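Local coordinates for putative periplasmic protein (Wolinella succinogenes, PDB 3KN3) that is of unproven function but has the periplasmic binding protein fold, can bind glutathione and may serve in tungstate uptake by an ABC transporter, at residues 92-95 / 96-99; 159-162 / 163-166; 222-225 / 226-230. All coordinates share one frame; numbering follows the deposited sequence.

Interaction 1: residues 92-95 / 96-99; sequences PSFK and QKFT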
ATOM      1  N   PRO A  92     -14.853  19.747  -1.130  1.00 53.31           N
ATOM      2  CA  PRO A  92     -16.091  19.331  -0.457  1.00 51.79           C
ATOM      3  C   PRO A  92     -17.293  19.180  -1.394  1.00 51.14           C
ATOM      4  O   PRO A  92     -18.134  18.310  -1.148  1.00 50.66           O
ATOM      5  CB  PRO A  92     -16.321  20.446   0.561  1.00 55.76           C
ATOM      6  CG  PRO A  92     -14.936  20.960   0.862  1.00 57.31           C
ATOM      7  CD  PRO A  92     -14.207  20.887  -0.455  1.00 53.44           C
ATOM      8  N   SER A  93     -17.366  19.990  -2.449  1.00 49.57           N
ATOM      9  CA  SER A  93     -18.403  19.813  -3.472  1.00 51.87           C
ATOM     10  C   SER A  93     -18.703  18.344  -3.728  1.00 54.79           C
ATOM     11  O   SER A  93     -19.857  17.920  -3.730  1.00 62.05           O
ATOM     12  CB  SER A  93     -17.970  20.430  -4.800  1.00 56.12           C
ATOM     13  OG  SER A  93     -17.499  21.752  -4.644  1.00 57.02           O
ATOM     14  N   PHE A  94     -17.648  17.567  -3.925  1.00 46.39           N
ATOM     15  CA  PHE A  94     -17.780  16.213  -4.446  1.00 41.54           C
ATOM     16  C   PHE A  94     -18.365  15.142  -3.520  1.00 40.87           C
ATOM     17  O   PHE A  94     -18.834  14.110  -4.008  1.00 34.34           O
ATOM     18  CB  PHE A  94     -16.432  15.722  -4.980  1.00 41.64           C
ATOM     19  CG  PHE A  94     -16.003  16.393  -6.241  1.00 36.21           C
ATOM     20  CD1 PHE A  94     -15.060  17.411  -6.215  1.00 35.89           C
ATOM     21  CD2 PHE A  94     -16.543  16.009  -7.456  1.00 32.05           C
ATOM     22  CE1 PHE A  94     -14.656  18.037  -7.387  1.00 34.76           C
ATOM     23  CE2 PHE A  94     -16.153  16.620  -8.628  1.00 30.39           C
ATOM     24  CZ  PHE A  94     -15.202  17.645  -8.596  1.00 32.70           C
ATOM     25  N   LYS A  95     -18.333  15.351  -2.205  1.00 46.78           N
ATOM     26  CA  LYS A  95     -18.710  14.258  -1.302  1.00 55.72           C
ATOM     27  C   LYS A  95     -20.143  13.777  -1.510  1.00 54.08           C
ATOM     28  O   LYS A  95     -20.371  12.579  -1.713  1.00 60.11           O
ATOM     29  CB  LYS A  95     -18.431  14.580   0.167  1.00 63.40           C
ATOM     30  CG  LYS A  95     -18.948  15.909   0.637  1.00 73.26           C
ATOM     31  CD  LYS A  95     -18.708  16.051   2.136  1.00 83.42           C
ATOM     32  CE  LYS A  95     -17.301  16.534   2.457  1.00 89.87           C
ATOM     33  NZ  LYS A  95     -17.051  16.551   3.933  1.00 90.89           N
ATOM     34  N   GLN A  96     -21.096  14.705  -1.477  1.00 43.12           N
ATOM     35  CA  GLN A  96     -22.486  14.390  -1.801  1.00 42.21           C
ATOM     36  C   GLN A  96     -22.620  13.631  -3.114  1.00 39.10           C
ATOM     37  O   GLN A  96     -23.397  12.689  -3.217  1.00 47.91           O
ATOM     38  CB  GLN A  96     -23.336  15.661  -1.850  1.00 44.75           C
ATOM     39  CG  GLN A  96     -23.677  16.190  -0.489  1.00 49.15           C
ATOM     40  CD  GLN A  96     -24.071  15.076   0.454  1.00 57.97           C
ATOM     41  OE1 GLN A  96     -23.373  14.801   1.429  1.00 60.61           O
ATOM     42  NE2 GLN A  96     -25.178  14.403   0.150  1.00 60.38           N
ATOM     43  N   LYS A  97     -21.836  14.033  -4.104  1.00 34.26           N
ATOM     44  CA  LYS A  97     -21.898  13.460  -5.447  1.00 35.66           C
ATOM     45  C   LYS A  97     -21.848  11.924  -5.527  1.00 36.69           C
ATOM     46  O   LYS A  97     -22.527  11.324  -6.366  1.00 33.49           O
ATOM     47  CB  LYS A  97     -20.775  14.048  -6.306  1.00 33.63           C
ATOM     48  CG  LYS A  97     -20.963  13.831  -7.792  1.00 37.01           C
ATOM     49  CD  LYS A  97     -19.817  14.463  -8.557  1.00 41.73           C
ATOM     50  CE  LYS A  97     -20.174  14.677 -10.016  1.00 42.51           C
ATOM     51  NZ  LYS A  97     -21.255  15.683 -10.187  1.00 44.63           N
ATOM     52  N   PHE A  98     -21.037  11.307  -4.664  1.00 35.42           N
ATOM     53  CA  PHE A  98     -20.770   9.872  -4.724  1.00 31.28           C
ATOM     54  C   PHE A  98     -21.364   9.079  -3.565  1.00 34.07           C
ATOM     55  O   PHE A  98     -21.161   7.868  -3.474  1.00 35.51           O
ATOM     56  CB  PHE A  98     -19.264   9.612  -4.779  1.00 29.59           C
ATOM     57  CG  PHE A  98     -18.588  10.220  -5.976  1.00 38.00           C
ATOM     58  CD1 PHE A  98     -17.485  11.059  -5.820  1.00 39.22           C
ATOM     59  CD2 PHE A  98     -19.053   9.966  -7.259  1.00 33.44           C
ATOM     60  CE1 PHE A  98     -16.856  11.624  -6.929  1.00 38.51           C
ATOM     61  CE2 PHE A  98     -18.428  10.533  -8.370  1.00 35.03           C
ATOM     62  CZ  PHE A  98     -17.327  11.358  -8.204  1.00 34.77           C
ATOM     63  N   THR A  99     -22.106   9.738  -2.682  1.00 34.01           N
ATOM     64  CA  THR A  99     -22.603   9.040  -1.498  1.00 35.83           C
ATOM     65  C   THR A  99     -23.358   7.745  -1.862  1.00 35.31           C
ATOM     66  O   THR A  99     -24.197   7.722  -2.769  1.00 28.06           O
ATOM     67  CB  THR A  99     -23.474   9.942  -0.606  1.00 36.78           C
ATOM     68  OG1 THR A  99     -24.587  10.411  -1.363  1.00 39.90           O
ATOM     69  CG2 THR A  99     -22.673  11.138  -0.114  1.00 36.39           C
TER

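Interaction 2: residues 159-162 / 163-166; sequences INIA and EEQK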
ATOM      1  N   ILE A 159      -1.638  15.847  -5.451  1.00 29.86           N
ATOM      2  CA  ILE A 159      -2.782  16.321  -4.678  1.00 31.41           C
ATOM      3  C   ILE A 159      -2.963  17.829  -4.887  1.00 35.71           C
ATOM      4  O   ILE A 159      -4.076  18.329  -5.051  1.00 38.77           O
ATOM      5  CB  ILE A 159      -2.636  16.014  -3.176  1.00 28.44           C
ATOM      6  CG1 ILE A 159      -2.595  14.503  -2.936  1.00 28.87           C
ATOM      7  CG2 ILE A 159      -3.781  16.622  -2.402  1.00 24.34           C
ATOM      8  CD1 ILE A 159      -2.603  14.114  -1.488  1.00 24.77           C
ATOM      9  N   ASN A 160      -1.863  18.562  -4.890  1.00 34.53           N
ATOM     10  CA  ASN A 160      -1.970  20.002  -5.101  1.00 46.13           C
ATOM     11  C   ASN A 160      -2.467  20.350  -6.500  1.00 44.27           C
ATOM     12  O   ASN A 160      -3.236  21.298  -6.680  1.00 40.43           O
ATOM     13  CB  ASN A 160      -0.652  20.709  -4.781  1.00 47.88           C
ATOM     14  CG  ASN A 160      -0.355  20.723  -3.287  1.00 54.52           C
ATOM     15  OD1 ASN A 160      -1.253  20.954  -2.463  1.00 58.84           O
ATOM     16  ND2 ASN A 160       0.905  20.466  -2.929  1.00 51.54           N
ATOM     17  N   ILE A 161      -2.041  19.573  -7.486  1.00 38.16           N
ATOM     18  CA  ILE A 161      -2.533  19.777  -8.832  1.00 32.04           C
ATOM     19  C   ILE A 161      -4.031  19.515  -8.885  1.00 33.87           C
ATOM     20  O   ILE A 161      -4.762  20.304  -9.482  1.00 36.28           O
ATOM     21  CB  ILE A 161      -1.798  18.887  -9.829  1.00 36.02           C
ATOM     22  CG1 ILE A 161      -0.368  19.397 -10.041  1.00 36.72           C
ATOM     23  CG2 ILE A 161      -2.527  18.850 -11.143  1.00 29.63           C
ATOM     24  CD1 ILE A 161       0.542  18.357 -10.675  1.00 31.90           C
ATOM     25  N   ALA A 162      -4.490  18.423  -8.257  1.00 29.51           N
ATOM     26  CA  ALA A 162      -5.921  18.109  -8.255  1.00 32.10           C
ATOM     27  C   ALA A 162      -6.708  19.247  -7.623  1.00 33.27           C
ATOM     28  O   ALA A 162      -7.771  19.629  -8.105  1.00 36.29           O
ATOM     29  CB  ALA A 162      -6.233  16.756  -7.530  1.00 18.65           C
ATOM     30  N   GLU A 163      -6.177  19.777  -6.533  1.00 31.14           N
ATOM     31  CA  GLU A 163      -6.818  20.880  -5.838  1.00 31.71           C
ATOM     32  C   GLU A 163      -6.828  22.116  -6.749  1.00 31.70           C
ATOM     33  O   GLU A 163      -7.838  22.810  -6.867  1.00 28.60           O
ATOM     34  CB  GLU A 163      -6.086  21.154  -4.520  1.00 28.13           C
ATOM     35  CG  GLU A 163      -6.827  22.040  -3.535  1.00 38.33           C
ATOM     36  CD  GLU A 163      -6.721  23.535  -3.852  1.00 45.85           C
ATOM     37  OE1 GLU A 163      -5.631  24.000  -4.269  1.00 40.54           O
ATOM     38  OE2 GLU A 163      -7.738  24.242  -3.661  1.00 49.78           O
ATOM     39  N   GLU A 164      -5.703  22.370  -7.408  1.00 36.92           N
ATOM     40  CA  GLU A 164      -5.578  23.532  -8.285  1.00 37.82           C
ATOM     41  C   GLU A 164      -6.612  23.498  -9.398  1.00 38.58           C
ATOM     42  O   GLU A 164      -7.234  24.512  -9.699  1.00 40.34           O
ATOM     43  CB  GLU A 164      -4.167  23.629  -8.874  1.00 40.46           C
ATOM     44  CG  GLU A 164      -3.228  24.511  -8.060  1.00 52.86           C
ATOM     45  CD  GLU A 164      -1.830  23.907  -7.866  1.00 66.44           C
ATOM     46  OE1 GLU A 164      -1.158  23.565  -8.872  1.00 70.17           O
ATOM     47  OE2 GLU A 164      -1.399  23.795  -6.695  1.00 68.37           O
ATOM     48  N   GLN A 165      -6.808  22.326  -9.996  1.00 38.88           N
ATOM     49  CA  GLN A 165      -7.727  22.207 -11.124  1.00 33.10           C
ATOM     50  C   GLN A 165      -9.094  21.725 -10.734  1.00 27.12           C
ATOM     51  O   GLN A 165      -9.852  21.266 -11.574  1.00 32.94           O
ATOM     52  CB  GLN A 165      -7.134  21.336 -12.224  1.00 33.65           C
ATOM     53  CG  GLN A 165      -5.911  21.991 -12.815  1.00 34.91           C
ATOM     54  CD  GLN A 165      -5.146  21.106 -13.757  1.00 38.00           C
ATOM     55  OE1 GLN A 165      -3.928  21.014 -13.670  1.00 43.29           O
ATOM     56  NE2 GLN A 165      -5.852  20.446 -14.664  1.00 43.14           N
ATOM     57  N   LYS A 166      -9.410  21.850  -9.456  1.00 29.85           N
ATOM     58  CA  LYS A 166     -10.778  21.654  -8.989  1.00 32.11           C
ATOM     59  C   LYS A 166     -11.289  20.253  -9.344  1.00 32.01           C
ATOM     60  O   LYS A 166     -12.468  20.067  -9.650  1.00 36.48           O
ATOM     61  CB  LYS A 166     -11.694  22.739  -9.568  1.00 26.48           C
ATOM     62  CG  LYS A 166     -11.048  24.123  -9.621  1.00 41.25           C
ATOM     63  CD  LYS A 166     -11.561  25.047  -8.535  1.00 51.77           C
ATOM     64  CE  LYS A 166     -13.039  25.381  -8.753  1.00 59.41           C
ATOM     65  NZ  LYS A 166     -13.593  26.305  -7.716  1.00 61.60           N
TER

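Interaction 3: residues 222-225 / 226-230; sequences KQFI and DWIVS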
ATOM      1  N   LYS A 222       8.262 -18.520  10.189  1.00 29.69           N
ATOM      2  CA  LYS A 222       6.923 -19.087  10.264  1.00 27.42           C
ATOM      3  C   LYS A 222       6.184 -18.635  11.541  1.00 29.34           C
ATOM      4  O   LYS A 222       4.974 -18.380  11.531  1.00 29.73           O
ATOM      5  CB  LYS A 222       6.992 -20.614  10.158  1.00 31.18           C
ATOM      6  CG  LYS A 222       5.706 -21.326  10.459  1.00 42.53           C
ATOM      7  CD  LYS A 222       4.786 -21.431   9.253  1.00 58.03           C
ATOM      8  CE  LYS A 222       3.504 -22.197   9.626  1.00 69.82           C
ATOM      9  NZ  LYS A 222       3.759 -23.303  10.628  1.00 72.61           N
ATOM     10  N   GLN A 223       6.919 -18.509  12.637  1.00 23.70           N
ATOM     11  CA  GLN A 223       6.310 -18.047  13.877  1.00 28.85           C
ATOM     12  C   GLN A 223       5.747 -16.634  13.730  1.00 32.32           C
ATOM     13  O   GLN A 223       4.613 -16.351  14.115  1.00 31.70           O
ATOM     14  CB  GLN A 223       7.319 -18.095  15.014  1.00 26.07           C
ATOM     15  CG  GLN A 223       6.757 -17.670  16.350  1.00 37.46           C
ATOM     16  CD  GLN A 223       7.838 -17.573  17.423  1.00 44.83           C
ATOM     17  OE1 GLN A 223       8.497 -18.562  17.738  1.00 48.30           O
ATOM     18  NE2 GLN A 223       8.032 -16.371  17.972  1.00 34.23           N
ATOM     19  N   PHE A 224       6.542 -15.745  13.157  1.00 31.66           N
ATOM     20  CA  PHE A 224       6.101 -14.382  12.948  1.00 30.98           C
ATOM     21  C   PHE A 224       4.890 -14.321  12.030  1.00 27.91           C
ATOM     22  O   PHE A 224       3.945 -13.579  12.275  1.00 32.55           O
ATOM     23  CB  PHE A 224       7.232 -13.566  12.353  1.00 29.07           C
ATOM     24  CG  PHE A 224       6.855 -12.164  12.057  1.00 23.36           C
ATOM     25  CD1 PHE A 224       6.511 -11.303  13.083  1.00 25.01           C
ATOM     26  CD2 PHE A 224       6.848 -11.697  10.761  1.00 20.50           C
ATOM     27  CE1 PHE A 224       6.168  -9.995  12.817  1.00 28.14           C
ATOM     28  CE2 PHE A 224       6.508 -10.390  10.488  1.00 23.56           C
ATOM     29  CZ  PHE A 224       6.166  -9.538  11.517  1.00 27.24           C
ATOM     30  N   ILE A 225       4.926 -15.107  10.965  1.00 27.32           N
ATOM     31  CA  ILE A 225       3.823 -15.133  10.020  1.00 25.87           C
ATOM     32  C   ILE A 225       2.551 -15.671  10.677  1.00 30.73           C
ATOM     33  O   ILE A 225       1.465 -15.140  10.466  1.00 37.61           O
ATOM     34  CB  ILE A 225       4.189 -15.955   8.755  1.00 28.33           C
ATOM     35  CG1 ILE A 225       5.123 -15.152   7.848  1.00 27.47           C
ATOM     36  CG2 ILE A 225       2.948 -16.390   8.003  1.00 20.85           C
ATOM     37  CD1 ILE A 225       5.679 -15.969   6.706  1.00 27.75           C
ATOM     38  N   ASP A 226       2.683 -16.717  11.481  1.00 32.73           N
ATOM     39  CA  ASP A 226       1.519 -17.275  12.160  1.00 31.72           C
ATOM     40  C   ASP A 226       0.937 -16.242  13.130  1.00 36.16           C
ATOM     41  O   ASP A 226      -0.276 -16.101  13.261  1.00 38.54           O
ATOM     42  CB  ASP A 226       1.879 -18.566  12.899  1.00 31.58           C
ATOM     43  CG  ASP A 226       2.215 -19.723  11.959  1.00 39.47           C
ATOM     44  OD1 ASP A 226       1.933 -19.623  10.746  1.00 36.53           O
ATOM     45  OD2 ASP A 226       2.755 -20.745  12.445  1.00 43.76           O
ATOM     46  N   TRP A 227       1.813 -15.505  13.800  1.00 35.10           N
ATOM     47  CA  TRP A 227       1.378 -14.481  14.748  1.00 30.93           C
ATOM     48  C   TRP A 227       0.518 -13.431  14.034  1.00 34.38           C
ATOM     49  O   TRP A 227      -0.589 -13.117  14.465  1.00 37.70           O
ATOM     50  CB  TRP A 227       2.608 -13.857  15.404  1.00 28.46           C
ATOM     51  CG  TRP A 227       2.352 -12.708  16.312  1.00 31.64           C
ATOM     52  CD1 TRP A 227       1.882 -12.765  17.586  1.00 28.58           C
ATOM     53  CD2 TRP A 227       2.593 -11.325  16.035  1.00 29.96           C
ATOM     54  NE1 TRP A 227       1.786 -11.506  18.112  1.00 30.54           N
ATOM     55  CE2 TRP A 227       2.222 -10.601  17.180  1.00 33.15           C
ATOM     56  CE3 TRP A 227       3.078 -10.629  14.923  1.00 32.51           C
ATOM     57  CZ2 TRP A 227       2.325  -9.203  17.254  1.00 33.08           C
ATOM     58  CZ3 TRP A 227       3.172  -9.241  14.995  1.00 33.47           C
ATOM     59  CH2 TRP A 227       2.796  -8.547  16.151  1.00 33.81           C
ATOM     60  N   ILE A 228       1.032 -12.920  12.923  1.00 29.47           N
ATOM     61  CA  ILE A 228       0.335 -11.944  12.098  1.00 36.47           C
ATOM     62  C   ILE A 228      -1.031 -12.463  11.620  1.00 44.57           C
ATOM     63  O   ILE A 228      -2.045 -11.778  11.661  1.00 47.24           O
ATOM     64  CB  ILE A 228       1.189 -11.641  10.866  1.00 35.64           C
ATOM     65  CG1 ILE A 228       2.360 -10.728  11.245  1.00 30.97           C
ATOM     66  CG2 ILE A 228       0.336 -11.057   9.760  1.00 37.24           C
ATOM     67  CD1 ILE A 228       1.982  -9.278  11.384  1.00 27.53           C
ATOM     68  N   VAL A 229      -1.039 -13.702  11.178  1.00 44.68           N
ATOM     69  CA  VAL A 229      -2.219 -14.311  10.614  1.00 43.75           C
ATOM     70  C   VAL A 229      -3.255 -14.679  11.688  1.00 53.72           C
ATOM     71  O   VAL A 229      -4.437 -14.836  11.385  1.00 57.54           O
ATOM     72  CB  VAL A 229      -1.773 -15.541   9.816  1.00 37.57           C
ATOM     73  CG1 VAL A 229      -2.549 -16.764  10.209  1.00 36.00           C
ATOM     74  CG2 VAL A 229      -1.805 -15.250   8.322  1.00 30.57           C
ATOM     75  N   SER A 230      -2.814 -14.783  12.945  1.00 54.51           N
ATOM     76  CA  SER A 230      -3.691 -15.166  14.061  1.00 53.19           C
ATOM     77  C   SER A 230      -4.843 -14.189  14.264  1.00 57.95           C
ATOM     78  O   SER A 230      -4.691 -12.979  14.058  1.00 52.34           O
ATOM     79  CB  SER A 230      -2.904 -15.299  15.375  1.00 46.34           C
ATOM     80  OG  SER A 230      -2.922 -14.093  16.123  1.00 43.78           O
TER

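Interaction 1: residues 92-95 / 96-99
Phe94 and Lys97 lie side by side on the short helix 93-98, their side chains pointing the same way. The aliphatic part of the lysine reaches the edge of the phenylalanine ring, close to the ring plane, with Lys97 CD 3.8 Å from Phe94 CD2. Lys97 takes this course because its CG stands anti to the backbone N (chi1 -164°) and the chain runs extended as far as CE. A bend at chi4 then turns NZ aside, and its salt bridge is with Glu113 of helix 103-113. On its other flank the lysine shaft borders Phe98, where Lys97 CG lies over one face of that ring, toward the rim. The two phenylalanines approach more loosely, with Phe94 CD2 4.4 Å from Phe98 CE1, and both rest on Val192 and Leu168 of the neighbouring strands. Backbone support is thin: Phe98 N donates to Lys95 O over 3.3 Å, from well above the carbonyl plane. Thr99 closes the turn, its N and OG1 both reaching Gln96 O from the same face, OG1 at 3.2 Å. The methylenes of Lys97 thus pack on both rings, at the edge of Phe94 and over a face of Phe98, while Glu113 pairs its charge.

Interaction 2: residues 159-162 / 163-166
Asn160 O takes the backbone N-H of Glu164 at 2.8 Å, the central one of three i to i+4 bonds near the end of helix 155-164. Before it, Ile159 O receives Glu163 N at 3.0 Å. After it, Gln165 N reaches Ile161 O at 2.9 Å. Glu164 folds back over this turn through a bend at chi2 (136°), which brings OE2 to 3.1 Å from Asn160 O; both are acceptors, so the two oxygens do not bond and the approach is probably unfavourable electrostatically. The same fold leaves Glu164 OE2 3.7 Å from Asn160 CB. Below the carboxylate, the stem of Glu164 lies against the backbone, with CB 3.3 Å from Asn160 O. Ala162 and Ile161 turn to Val118 of strand 117-119, while Ile159 and Glu163 meet Tyr179 of helix 173-182. At the end of the helix the pattern changes: Lys166, at positive phi (58°), sends its N to Glu163 O at 3.2 Å, and Gly167 N turns back to Ala162 O. These two bonds use the carbonyls of Ala162 and Glu163 and define a Schellman motif, ending a helix that packs on the sheet of a periplasmic binding protein domain and leads into strand 168-172.

Interaction 3: residues 222-225 / 226-230
Lys222 and Asp226 form a salt bridge one turn apart on helix 218-229, with NZ 3.3 Å from Asp226 OD2 in a weak hydrogen bond. The lysine chain bends at chi2 (85°) and again at chi4, which brings its end round to the carboxylate oxygens, close to the plane of the group, with Lys222 CE 3.2 Å from Asp226 OD1. Lys222 O meanwhile accepts the backbone N-H of Asp226, so main chain and side chain both join this pair. An alanine in place of Asp226 would probably leave the Lys222 ammonium without its mate in this turn and its chain freer to swing, while the backbone bond could persist. Gln223 contributes its carbonyl to Trp227 N, and its NE2 makes a weak hydrogen bond with Tyr28 OH. Phe224 carries the apolar part of the contact. With CG anti to the backbone N (chi1 178°), its ring runs nearly parallel to the six-membered ring of Trp227, planes 25° apart but slid so far that they barely overlap; Phe224 CE1 touches Trp227 CZ3 at 3.8 Å. Ile228 CG1 sits over one face of the Phe224 ring, 4.2 Å from its centroid, a CH-pi contact. Phe224 O also receives Ile228 N at 3.1 Å. Ile225 follows, its carbonyl bonded to Val229 N. Where the helix stops, Ser230 OG meets a lone pair of Trp227 O at 3.0 Å, and Ser230 takes the N-cap position of helix 231-238. The inner face of the helix lies on strands 78-82 and 202-208, where Ile225 and Ile228 both touch Ile205. Alongside runs helix 20-32: Tyr28 meets the Phe224 ring edge-to-face, Asp31 binds Trp227 NE1, and Leu24 packs on Ile228.

Along the chain the three contacts come in series, none nested or crossed, and each is confined to a single helix or its end, so none closes a long loop. Interaction 1 follows strand 86-90 and packs its helix on strands 168-172 and 190-193. Interaction 2 ends the helix that leads into strand 168-172 of the same five-stranded sheet; the two meet where Phe94 CE1 packs 3.7 Å from Lys166 O. Interaction 3 belongs to the other sheet, against strands 78-82 and 202-208, its centre about 40 Å from that of interaction 1 and across the chain's centre. Together they sample both lobes of the periplasmic binding protein fold.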